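Local atomic coordinates of Cel44C (PDB entry 2YIH), a protein that hydrolyses beta-1,4-glucan backbones of xyloglucan and cellulose type, this piece of a longer multidomain enzyme holding its glycoside hydrolase family 44 module with bound xyloglucan. Residues L184-A189 with D282-P287; E227-V232 with V385-Y390; A238-Q243 with S332-I337. The protein carries 8 engineered substitutions. All blocks are in the same frame, centred on the assembly; numbering follows the deposited sequence.

Contact 1 of 3, residues L184-A189 with D282-P287; sequences LDNEPA and DVHWYP. With BGC (beta-D-glucopyranose), chain B.
E187 meets H284 in a short, nearly straight hydrogen bond: H284 ND1 donates to E187 OE2 at 2.6 Å, with an N-H...O angle of 166°. E187 OE2 accepts the N-H with its anti lone pair, the one turned away from OE1, and lies almost in the imidazole plane, at the ring edge, while the carboxylate as a whole is turned 62° against the ring. CG of E187 sits beside the backbone N (chi1 -60°) and the chain then runs extended, which carries the carboxylate across to the ring at about a right angle to the histidine side chain. T357 makes a weak hydrogen bond to the other ring nitrogen, NE2, so both nitrogens of H284 have partners that restrain its rotation.

Within 184-189, D185 OD1 takes the backbone N-H of N186 at 2.7 Å, and the same oxygen is bonded by T51 and W191; these bonds probably help to fix the loop that carries E187. The loop follows strand 181-184, the fourth of the TIM barrel, and its Asn-Glu pair is as in clan GH-A glycosidases, in which that glutamate is the acid/base; E187 lies where such a role would be expected.

Toward the glycan, E187 OE1 approaches O4 of the chain B glucose at 2.6 Å, leaving OE2 to the histidine. Y286 brings CE2 within 3.3 Å of C6 of that sugar, obliquely to the ring, and E187 OE2 lies 4.4 Å from the same CE2, near the tyrosine ring plane. The Y286 hydroxyl is hydrogen-bonded to S358. The end of the N186 side chain also lies at the edge of the H284 ring, backed by N48 and T51.

Contact 2 of 3, residues E227-V232 with V385-Y390; sequences EVFGPV and VYMANY. Unlike the reference sequence in segment 227-232: V228 (reference Ile).
The carboxylate of E227 and the phenol of Y386 reach for each other from opposite directions, and Y386 OH donates to E227 OE1 at 2.6 Å. The hydroxyl meets that oxygen on its syn side, which brings E227 OE2 to 3.1 Å from the same OH; carboxylate and ring planes stand 87° apart. This is the tight part of the contact, and it gathers other groups: K353 forms a salt bridge to OE2 and a cation-pi contact with Y386, while the hydroxyl of Y105 bonds OE1. With E227 replaced by an alanine, the K353 ammonium would probably be left without this counter-charge and the Y386 hydroxyl without this acceptor.

The apolar side is looser. M387 SD lies 3.8 Å from F229 CE2 in a Met-aromatic contact, 4.8 Å from the ring centroid and 69° off its normal. CG of M387 is anti to the backbone N (chi1 -179°), and the bend at chi3 brings its methyl within 4.1 Å of F229 CZ. Between the two halves, F229 CZ barely meets Y386 CE2, at 4.3 Å.

F229 and M387 are buried inside the TIM barrel, from its fifth and eighth strands, with A355 touching both, whereas E227 and Y386 are only partly buried at the strand-start end. The chemistry implies a charged, hydrogen-bonded cluster at that end, next to an apolar layer of F229, M387 and A355.

Contact 3 of 3, residues A238-Q243 with S332-I337; sequences AYKDLQ and SEFLPI. With XYS (alpha-D-xylopyranose), chain C; BGC (beta-D-glucopyranose), chain D.
I337 points its CD1 methyl at the edge of the Y239 ring, in the ring plane, 4.0 Å from Y239 CE2. CG1 of the isoleucine is anti to the backbone N (chi1 -167°), which extends the longer branch toward the tyrosine, and the two side chains cross at about a right angle. Beside this apolar pair, K240 lays its CE methylene 3.8 Å from CE2 of F334, obliquely to the ring; the bend at chi2 brings CE there, and the one at chi4 (79°) turns only NZ. No hydrogen bond joins the segments.

In the next shell, the hydroxyl of Y239 is hydrogen-bonded to the backbone oxygen of H284, which helps to hold the ring, and F334 meets the ring of W257. L242 N bonds A238 O at 3.0 Å, and L242, with positive phi, leads on to Q243. There Q243 NE2 donates to O3 of the chain D glucose (3.0 Å) and to O4 of the xylose (3.1 Å), with a weak bond to glucose O2, while Y234 holds OE1, consistent with recognition of branched xyloglucan.

Outermost, the cis peptide before P336 turns the chain out of the 3-10 turn 332-334 into helix 337-348. Helix 236-241 is packed against the start of helix 337-348, with F331 of helix 326-331 at K240 and W285 of strand 280-285 touching both Y239 and I337.

Overall arrangement
All three contacts belong to the TIM barrel. Contacts 1 and 2, centres about 9 Å apart, share its sheet: strands 227-233 and 280-285 are neighbours, joined by D282 N to G230 O at 2.9 Å, and E187 N meets V232 O at the same distance. Contact 3 lies about 13 Å from contact 1 and about 17 Å from contact 2, centre to centre; it touches contact 1 but not contact 2. Along the chain, contact 1 crosses both others, whereas contact 3 is nested within the loop closed by contact 2. The series thus runs from the barrel interior, through the glycan pocket, to the helices outside, with glycan-pocket residues in contacts 1 and 3.

Contact 1 of 3, residues L184-A189 with D282-P287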
loop_
_atom_site.group_PDB
_atom_site.type_symbol
_atom_site.label_atom_id
_atom_site.label_comp_id
_atom_site.label_asym_id
_atom_site.label_seq_id
_atom_site.Cartn_x
_atom_site.Cartn_y
_atom_site.Cartn_z
ATOM N N LEU A 184 4.567 10.759 -6.955
ATOM C CA LEU A 184 5.067 11.139 -8.266
ATOM C C LEU A 184 4.444 10.203 -9.323
ATOM O O LEU A 184 5.077 9.281 -9.810
ATOM C CB LEU A 184 6.614 11.094 -8.290
ATOM C CG LEU A 184 7.284 11.964 -7.207
ATOM C CD1 LEU A 184 8.815 11.687 -7.257
ATOM C CD2 LEU A 184 7.015 13.460 -7.426
ATOM N N ASP A 185 3.210 10.540 -9.701
ATOM C CA ASP A 185 2.441 9.792 -10.710
ATOM C C ASP A 185 2.284 8.321 -10.237
ATOM O O ASP A 185 2.234 8.052 -9.022
ATOM C CB ASP A 185 3.121 9.924 -12.077
ATOM C CG ASP A 185 2.144 9.727 -13.245
ATOM O OD1 ASP A 185 1.747 8.571 -13.504
ATOM O OD2 ASP A 185 1.767 10.733 -13.841
ATOM N N ASN A 186 2.241 7.378 -11.187
ATOM C CA ASN A 186 1.826 6.012 -10.926
ATOM C C ASN A 186 2.427 5.131 -12.010
ATOM O O ASN A 186 2.163 5.361 -13.202
ATOM C CB ASN A 186 0.279 5.912 -10.984
ATOM C CG ASN A 186 -0.222 4.495 -10.738
ATOM O OD1 ASN A 186 -0.582 3.775 -11.695
ATOM N ND2 ASN A 186 -0.197 4.070 -9.498
ATOM N N GLU A 187 3.231 4.155 -11.597
ATOM C CA GLU A 187 3.725 3.090 -12.493
ATOM C C GLU A 187 4.329 3.627 -13.807
ATOM O O GLU A 187 3.862 3.252 -14.922
ATOM C CB GLU A 187 2.608 2.053 -12.795
ATOM C CG GLU A 187 2.115 1.396 -11.485
ATOM C CD GLU A 187 1.097 0.272 -11.658
ATOM O OE1 GLU A 187 0.588 0.025 -12.806
ATOM O OE2 GLU A 187 0.828 -0.397 -10.598
ATOM N N PRO A 188 5.382 4.449 -13.689
ATOM C CA PRO A 188 5.976 5.081 -14.884
ATOM C C PRO A 188 6.508 4.096 -15.945
ATOM O O PRO A 188 6.396 4.378 -17.156
ATOM C CB PRO A 188 7.099 5.946 -14.294
ATOM C CG PRO A 188 7.441 5.242 -12.962
ATOM C CD PRO A 188 6.076 4.876 -12.442
ATOM N N ALA A 189 7.001 2.927 -15.532
ATOM C CA ALA A 189 7.496 1.924 -16.497
ATOM C C ALA A 189 6.370 1.291 -17.283
ATOM O O ALA A 189 6.633 0.682 -18.318
ATOM C CB ALA A 189 8.340 0.847 -15.810
ATOM N N ASP A 282 8.494 3.929 -2.985
ATOM C CA ASP A 282 7.084 3.548 -3.158
ATOM C C ASP A 282 7.038 2.461 -4.249
ATOM O O ASP A 282 7.474 2.704 -5.376
ATOM C CB ASP A 282 6.348 4.814 -3.617
ATOM C CG ASP A 282 4.848 4.610 -3.851
ATOM O OD1 ASP A 282 4.437 3.488 -4.204
ATOM O OD2 ASP A 282 4.087 5.588 -3.716
ATOM N N VAL A 283 6.631 1.249 -3.872
ATOM C CA VAL A 283 6.417 0.151 -4.836
ATOM C C VAL A 283 4.992 -0.425 -4.781
ATOM O O VAL A 283 4.277 -0.295 -3.779
ATOM C CB VAL A 283 7.419 -1.003 -4.602
ATOM C CG1 VAL A 283 8.851 -0.511 -4.775
ATOM C CG2 VAL A 283 7.225 -1.639 -3.228
ATOM N N HIS A 284 4.583 -1.039 -5.893
ATOM C CA HIS A 284 3.419 -1.933 -5.914
ATOM C C HIS A 284 3.880 -3.396 -5.957
ATOM O O HIS A 284 4.930 -3.706 -6.514
ATOM C CB HIS A 284 2.564 -1.597 -7.141
ATOM C CG HIS A 284 2.031 -0.196 -7.100
ATOM N ND1 HIS A 284 1.331 0.380 -8.141
ATOM C CD2 HIS A 284 2.045 0.720 -6.098
ATOM C CE1 HIS A 284 0.956 1.602 -7.792
ATOM N NE2 HIS A 284 1.373 1.830 -6.552
ATOM N N TRP A 285 3.066 -4.276 -5.398
ATOM C CA TRP A 285 3.436 -5.691 -5.306
ATOM C C TRP A 285 2.207 -6.581 -5.475
ATOM O O TRP A 285 1.397 -6.735 -4.547
ATOM C CB TRP A 285 4.106 -5.941 -3.955
ATOM C CG TRP A 285 4.526 -7.375 -3.734
ATOM C CD1 TRP A 285 3.945 -8.268 -2.892
ATOM C CD2 TRP A 285 5.687 -8.026 -4.275
ATOM N NE1 TRP A 285 4.644 -9.467 -2.910
ATOM C CE2 TRP A 285 5.716 -9.343 -3.749
ATOM C CE3 TRP A 285 6.697 -7.634 -5.170
ATOM C CZ2 TRP A 285 6.757 -10.255 -4.047
ATOM C CZ3 TRP A 285 7.733 -8.564 -5.479
ATOM C CH2 TRP A 285 7.726 -9.852 -4.947
ATOM N N TYR A 286 2.046 -7.134 -6.680
ATOM C CA TYR A 286 1.022 -8.129 -6.913
ATOM C C TYR A 286 1.746 -9.455 -7.064
ATOM O O TYR A 286 2.515 -9.647 -8.026
ATOM C CB TYR A 286 0.236 -7.780 -8.178
ATOM C CG TYR A 286 -0.454 -6.449 -8.069
ATOM C CD1 TYR A 286 -1.567 -6.290 -7.243
ATOM C CD2 TYR A 286 0.057 -5.323 -8.720
ATOM C CE1 TYR A 286 -2.214 -5.073 -7.158
ATOM C CE2 TYR A 286 -0.593 -4.093 -8.624
ATOM C CZ TYR A 286 -1.726 -4.003 -7.824
ATOM O OH TYR A 286 -2.391 -2.820 -7.721
ATOM N N PRO A 287 1.568 -10.357 -6.091
ATOM C CA PRO A 287 2.303 -11.633 -6.126
ATOM C C PRO A 287 2.184 -12.324 -7.484
ATOM O O PRO A 287 1.085 -12.349 -8.079
ATOM C CB PRO A 287 1.628 -12.456 -5.009
ATOM C CG PRO A 287 1.212 -11.400 -3.982
ATOM C CD PRO A 287 0.810 -10.165 -4.834
HETATM C C2 BGC B . -1.029 -3.766 -16.051
HETATM C C3 BGC B . -1.148 -2.380 -15.415
HETATM C C4 BGC B . -1.582 -2.524 -13.956
HETATM C C5 BGC B . -0.758 -3.567 -13.204
HETATM C C6 BGC B . -1.429 -3.816 -11.854
HETATM C C1 BGC B . -0.074 -4.620 -15.218
HETATM O O2 BGC B . -0.537 -3.680 -17.396
HETATM O O3 BGC B . -2.119 -1.581 -16.109
HETATM O O4 BGC B . -1.570 -1.286 -13.227
HETATM O O5 BGC B . -0.697 -4.789 -13.950
HETATM O O6 BGC B . -2.847 -3.971 -12.010
#

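Contact 2 of 3, residues E227-V232 with V385-Y390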
loop_
_atom_site.group_PDB
_atom_site.type_symbol
_atom_site.label_atom_id
_atom_site.label_comp_id
_atom_site.label_asym_id
_atom_site.label_seq_id
_atom_site.Cartn_x
_atom_site.Cartn_y
_atom_site.Cartn_z
ATOM N N GLU A 227 5.399 14.767 2.366
ATOM C CA GLU A 227 6.232 13.615 2.030
ATOM C C GLU A 227 6.027 13.248 0.578
ATOM O O GLU A 227 4.896 13.050 0.147
ATOM C CB GLU A 227 5.850 12.438 2.909
ATOM C CG GLU A 227 6.166 12.728 4.395
ATOM C CD GLU A 227 5.859 11.545 5.289
ATOM O OE1 GLU A 227 4.745 11.026 5.218
ATOM O OE2 GLU A 227 6.805 11.032 5.945
ATOM N N VAL A 228 7.123 13.164 -0.166
ATOM C CA VAL A 228 7.062 12.806 -1.604
ATOM C C VAL A 228 7.383 11.328 -1.771
ATOM O O VAL A 228 8.441 10.844 -1.298
ATOM C CB VAL A 228 8.025 13.711 -2.433
ATOM C CG1 VAL A 228 8.303 13.122 -3.852
ATOM C CG2 VAL A 228 7.453 15.159 -2.480
ATOM N N PHE A 229 6.494 10.622 -2.471
ATOM C CA PHE A 229 6.586 9.160 -2.645
ATOM C C PHE A 229 6.950 8.887 -4.105
ATOM O O PHE A 229 6.303 9.453 -5.028
ATOM C CB PHE A 229 5.209 8.520 -2.459
ATOM C CG PHE A 229 4.741 8.430 -1.033
ATOM C CD1 PHE A 229 4.615 9.590 -0.241
ATOM C CD2 PHE A 229 4.373 7.208 -0.509
ATOM C CE1 PHE A 229 4.139 9.506 1.080
ATOM C CE2 PHE A 229 3.865 7.100 0.790
ATOM C CZ PHE A 229 3.748 8.255 1.573
ATOM N N GLY A 230 7.958 8.050 -4.317
ATOM C CA GLY A 230 8.305 7.619 -5.686
ATOM C C GLY A 230 9.107 6.342 -5.633
ATOM O O GLY A 230 9.661 6.023 -4.594
ATOM N N PRO A 231 9.303 5.662 -6.787
ATOM C CA PRO A 231 8.773 5.973 -8.098
ATOM C C PRO A 231 7.453 5.276 -8.406
ATOM O O PRO A 231 6.976 5.382 -9.546
ATOM C CB PRO A 231 9.883 5.468 -9.073
ATOM C CG PRO A 231 10.886 4.609 -8.184
ATOM C CD PRO A 231 10.167 4.480 -6.818
ATOM N N VAL A 232 6.821 4.654 -7.395
ATOM C CA VAL A 232 5.484 4.030 -7.562
ATOM C C VAL A 232 5.565 2.874 -8.597
ATOM O O VAL A 232 4.776 2.796 -9.568
ATOM C CB VAL A 232 4.377 5.092 -7.952
ATOM C CG1 VAL A 232 2.994 4.573 -7.579
ATOM C CG2 VAL A 232 4.623 6.450 -7.206
ATOM N N VAL A 385 7.914 -1.397 7.389
ATOM C CA VAL A 385 7.164 -0.765 6.304
ATOM C C VAL A 385 6.361 0.404 6.844
ATOM O O VAL A 385 5.649 0.273 7.837
ATOM C CB VAL A 385 6.252 -1.797 5.602
ATOM C CG1 VAL A 385 5.378 -1.118 4.523
ATOM C CG2 VAL A 385 7.130 -2.919 4.999
ATOM N N TYR A 386 6.532 1.575 6.233
ATOM C CA TYR A 386 5.879 2.780 6.713
ATOM C C TYR A 386 4.385 2.841 6.369
ATOM O O TYR A 386 3.573 3.309 7.166
ATOM C CB TYR A 386 6.595 3.984 6.080
ATOM C CG TYR A 386 5.993 5.342 6.371
ATOM C CD1 TYR A 386 5.876 5.809 7.678
ATOM C CD2 TYR A 386 5.679 6.217 5.333
ATOM C CE1 TYR A 386 5.357 7.080 7.960
ATOM C CE2 TYR A 386 5.180 7.499 5.585
ATOM C CZ TYR A 386 5.051 7.943 6.897
ATOM O OH TYR A 386 4.574 9.221 7.138
ATOM N N MET A 387 4.025 2.398 5.176
ATOM C CA MET A 387 2.661 2.598 4.695
ATOM C C MET A 387 2.358 1.493 3.694
ATOM O O MET A 387 3.257 1.052 2.931
ATOM C CB MET A 387 2.490 3.989 4.060
ATOM C CG MET A 387 1.068 4.283 3.538
ATOM S SD MET A 387 1.015 6.018 3.000
ATOM C CE MET A 387 1.192 6.915 4.539
ATOM N N ALA A 388 1.110 1.009 3.703
ATOM C CA ALA A 388 0.729 -0.037 2.743
ATOM C C ALA A 388 -0.737 0.132 2.445
ATOM O O ALA A 388 -1.517 0.350 3.361
ATOM C CB ALA A 388 0.977 -1.470 3.315
ATOM N N ASN A 389 -1.107 -0.015 1.172
ATOM C CA ASN A 389 -2.479 0.291 0.712
ATOM C C ASN A 389 -2.989 -0.850 -0.193
ATOM O O ASN A 389 -2.471 -1.087 -1.287
ATOM C CB ASN A 389 -2.517 1.650 -0.049
ATOM C CG ASN A 389 -1.992 2.791 0.780
ATOM O OD1 ASN A 389 -2.771 3.559 1.428
ATOM N ND2 ASN A 389 -0.689 2.930 0.799
ATOM N N TYR A 390 -3.930 -1.620 0.335
ATOM C CA TYR A 390 -4.597 -2.670 -0.448
ATOM C C TYR A 390 -5.239 -2.078 -1.722
ATOM O O TYR A 390 -5.679 -0.912 -1.733
ATOM C CB TYR A 390 -5.682 -3.276 0.438
ATOM C CG TYR A 390 -6.562 -4.253 -0.253
ATOM C CD1 TYR A 390 -6.074 -5.493 -0.631
ATOM C CD2 TYR A 390 -7.884 -3.912 -0.578
ATOM C CE1 TYR A 390 -6.886 -6.412 -1.288
ATOM C CE2 TYR A 390 -8.738 -4.847 -1.193
ATOM C CZ TYR A 390 -8.197 -6.077 -1.581
ATOM O OH TYR A 390 -8.985 -7.004 -2.209
#

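Contact 3 of 3, residues A238-Q243 with S332-I337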
loop_
_atom_site.group_PDB
_atom_site.type_symbol
_atom_site.label_atom_id
_atom_site.label_comp_id
_atom_site.label_asym_id
_atom_site.label_seq_id
_atom_site.Cartn_x
_atom_site.Cartn_y
_atom_site.Cartn_z
ATOM N N ALA A 238 9.937 -3.629 -13.201
ATOM C CA ALA A 238 10.302 -2.236 -13.059
ATOM C C ALA A 238 11.372 -2.058 -11.969
ATOM O O ALA A 238 12.278 -1.234 -12.123
ATOM C CB ALA A 238 9.053 -1.388 -12.714
ATOM N N TYR A 239 11.257 -2.788 -10.855
ATOM C CA TYR A 239 12.328 -2.748 -9.829
ATOM C C TYR A 239 13.687 -3.101 -10.473
ATOM O O TYR A 239 14.703 -2.475 -10.175
ATOM C CB TYR A 239 12.117 -3.788 -8.725
ATOM C CG TYR A 239 10.840 -3.801 -7.889
ATOM C CD1 TYR A 239 9.706 -3.024 -8.197
ATOM C CD2 TYR A 239 10.754 -4.704 -6.824
ATOM C CE1 TYR A 239 8.520 -3.158 -7.437
ATOM C CE2 TYR A 239 9.618 -4.830 -6.066
ATOM C CZ TYR A 239 8.474 -4.120 -6.416
ATOM O OH TYR A 239 7.368 -4.296 -5.606
ATOM N N LYS A 240 13.675 -4.078 -11.380
ATOM C CA LYS A 240 14.919 -4.647 -11.931
ATOM C C LYS A 240 15.636 -3.662 -12.879
ATOM O O LYS A 240 16.795 -3.342 -12.674
ATOM C CB LYS A 240 14.615 -5.952 -12.667
ATOM C CG LYS A 240 15.895 -6.716 -13.109
ATOM C CD LYS A 240 16.869 -6.859 -11.962
ATOM C CE LYS A 240 17.904 -7.934 -12.254
ATOM N NZ LYS A 240 18.952 -7.410 -13.158
ATOM N N ASP A 241 14.934 -3.164 -13.895
ATOM C CA ASP A 241 15.583 -2.317 -14.907
ATOM C C ASP A 241 14.577 -1.377 -15.560
ATOM O O ASP A 241 14.710 -0.970 -16.743
ATOM C CB ASP A 241 16.327 -3.193 -15.953
ATOM C CG ASP A 241 15.390 -4.093 -16.770
ATOM O OD1 ASP A 241 14.150 -4.107 -16.567
ATOM O OD2 ASP A 241 15.917 -4.832 -17.633
ATOM N N LEU A 242 13.592 -0.974 -14.760
ATOM C CA LEU A 242 12.572 -0.076 -15.247
ATOM C C LEU A 242 11.922 -0.597 -16.554
ATOM O O LEU A 242 11.707 0.141 -17.501
ATOM C CB LEU A 242 13.114 1.373 -15.372
ATOM C CG LEU A 242 12.025 2.459 -15.462
ATOM C CD1 LEU A 242 11.192 2.538 -14.158
ATOM C CD2 LEU A 242 12.678 3.821 -15.738
ATOM N N GLN A 243 11.578 -1.876 -16.540
ATOM C CA GLN A 243 10.958 -2.572 -17.674
ATOM C C GLN A 243 11.816 -2.419 -18.931
ATOM O O GLN A 243 11.335 -2.019 -19.978
ATOM C CB GLN A 243 9.500 -2.101 -17.901
ATOM C CG GLN A 243 8.683 -3.066 -18.755
ATOM C CD GLN A 243 8.282 -4.326 -18.015
ATOM O OE1 GLN A 243 8.478 -4.471 -16.782
ATOM N NE2 GLN A 243 7.733 -5.285 -18.773
ATOM N N SER A 332 15.817 -15.025 -7.612
ATOM C CA SER A 332 15.650 -15.339 -6.193
ATOM C C SER A 332 16.591 -14.578 -5.270
ATOM O O SER A 332 16.333 -14.497 -4.079
ATOM C CB SER A 332 15.758 -16.844 -5.908
ATOM O OG SER A 332 17.061 -17.305 -6.222
ATOM N N GLU A 333 17.668 -14.014 -5.807
ATOM C CA GLU A 333 18.611 -13.264 -4.966
ATOM C C GLU A 333 18.017 -11.924 -4.535
ATOM O O GLU A 333 18.554 -11.264 -3.648
ATOM C CB GLU A 333 19.974 -13.047 -5.671
ATOM C CG GLU A 333 19.949 -12.028 -6.786
ATOM C CD GLU A 333 19.678 -12.640 -8.176
ATOM O OE1 GLU A 333 18.879 -13.597 -8.312
ATOM O OE2 GLU A 333 20.298 -12.147 -9.139
ATOM N N PHE A 334 16.890 -11.552 -5.142
ATOM C CA PHE A 334 16.152 -10.367 -4.702
ATOM C C PHE A 334 15.022 -10.696 -3.738
ATOM O O PHE A 334 14.271 -9.795 -3.326
ATOM C CB PHE A 334 15.626 -9.605 -5.913
ATOM C CG PHE A 334 16.722 -9.029 -6.782
ATOM C CD1 PHE A 334 17.299 -7.800 -6.471
ATOM C CD2 PHE A 334 17.201 -9.743 -7.875
ATOM C CE1 PHE A 334 18.284 -7.253 -7.272
ATOM C CE2 PHE A 334 18.219 -9.235 -8.652
ATOM C CZ PHE A 334 18.748 -7.975 -8.371
ATOM N N LEU A 335 14.923 -11.971 -3.332
ATOM C CA LEU A 335 13.917 -12.402 -2.364
ATOM C C LEU A 335 14.589 -12.904 -1.088
ATOM O O LEU A 335 15.691 -13.457 -1.135
ATOM C CB LEU A 335 13.039 -13.523 -2.969
ATOM C CG LEU A 335 12.384 -13.169 -4.314
ATOM C CD1 LEU A 335 11.563 -14.383 -4.846
ATOM C CD2 LEU A 335 11.495 -11.904 -4.200
ATOM N N PRO A 336 13.927 -12.740 0.062
ATOM C CA PRO A 336 12.621 -12.108 0.255
ATOM C C PRO A 336 12.640 -10.624 0.003
ATOM O O PRO A 336 13.662 -9.960 0.190
ATOM C CB PRO A 336 12.299 -12.382 1.728
ATOM C CG PRO A 336 13.672 -12.626 2.383
ATOM C CD PRO A 336 14.512 -13.255 1.312
ATOM N N ILE A 337 11.496 -10.089 -0.407
ATOM C CA ILE A 337 11.507 -8.770 -0.995
ATOM C C ILE A 337 11.635 -7.622 -0.012
ATOM O O ILE A 337 12.285 -6.617 -0.321
ATOM C CB ILE A 337 10.357 -8.565 -2.024
ATOM C CG1 ILE A 337 10.598 -7.285 -2.835
ATOM C CG2 ILE A 337 8.984 -8.564 -1.338
ATOM C CD1 ILE A 337 11.740 -7.421 -3.880
HETATM C C1 XYS C . 2.695 -4.920 -19.925
HETATM C C2 XYS C . 3.046 -5.576 -21.253
HETATM C C3 XYS C . 4.560 -5.637 -21.359
HETATM C C4 XYS C . 5.090 -4.215 -21.351
HETATM C C5 XYS C . 4.593 -3.432 -20.132
HETATM O O2 XYS C . 2.493 -6.892 -21.325
HETATM O O3 XYS C . 4.932 -6.218 -22.609
HETATM O O4 XYS C . 6.522 -4.288 -21.409
HETATM O O5 XYS C . 3.164 -3.568 -19.940
HETATM C C2 BGC D . 7.642 -9.242 -18.037
HETATM C C3 BGC D . 6.583 -8.612 -17.150
HETATM C C4 BGC D . 5.492 -9.645 -16.858
HETATM C C5 BGC D . 6.056 -10.990 -16.427
HETATM C C6 BGC D . 4.956 -12.049 -16.357
HETATM C C1 BGC D . 8.160 -10.526 -17.396
HETATM O O2 BGC D . 8.682 -8.298 -18.240
HETATM O O3 BGC D . 5.962 -7.511 -17.816
HETATM O O4 BGC D . 4.708 -9.160 -15.787
HETATM O O5 BGC D . 7.058 -11.425 -17.337
HETATM O O6 BGC D . 4.304 -12.086 -17.635
#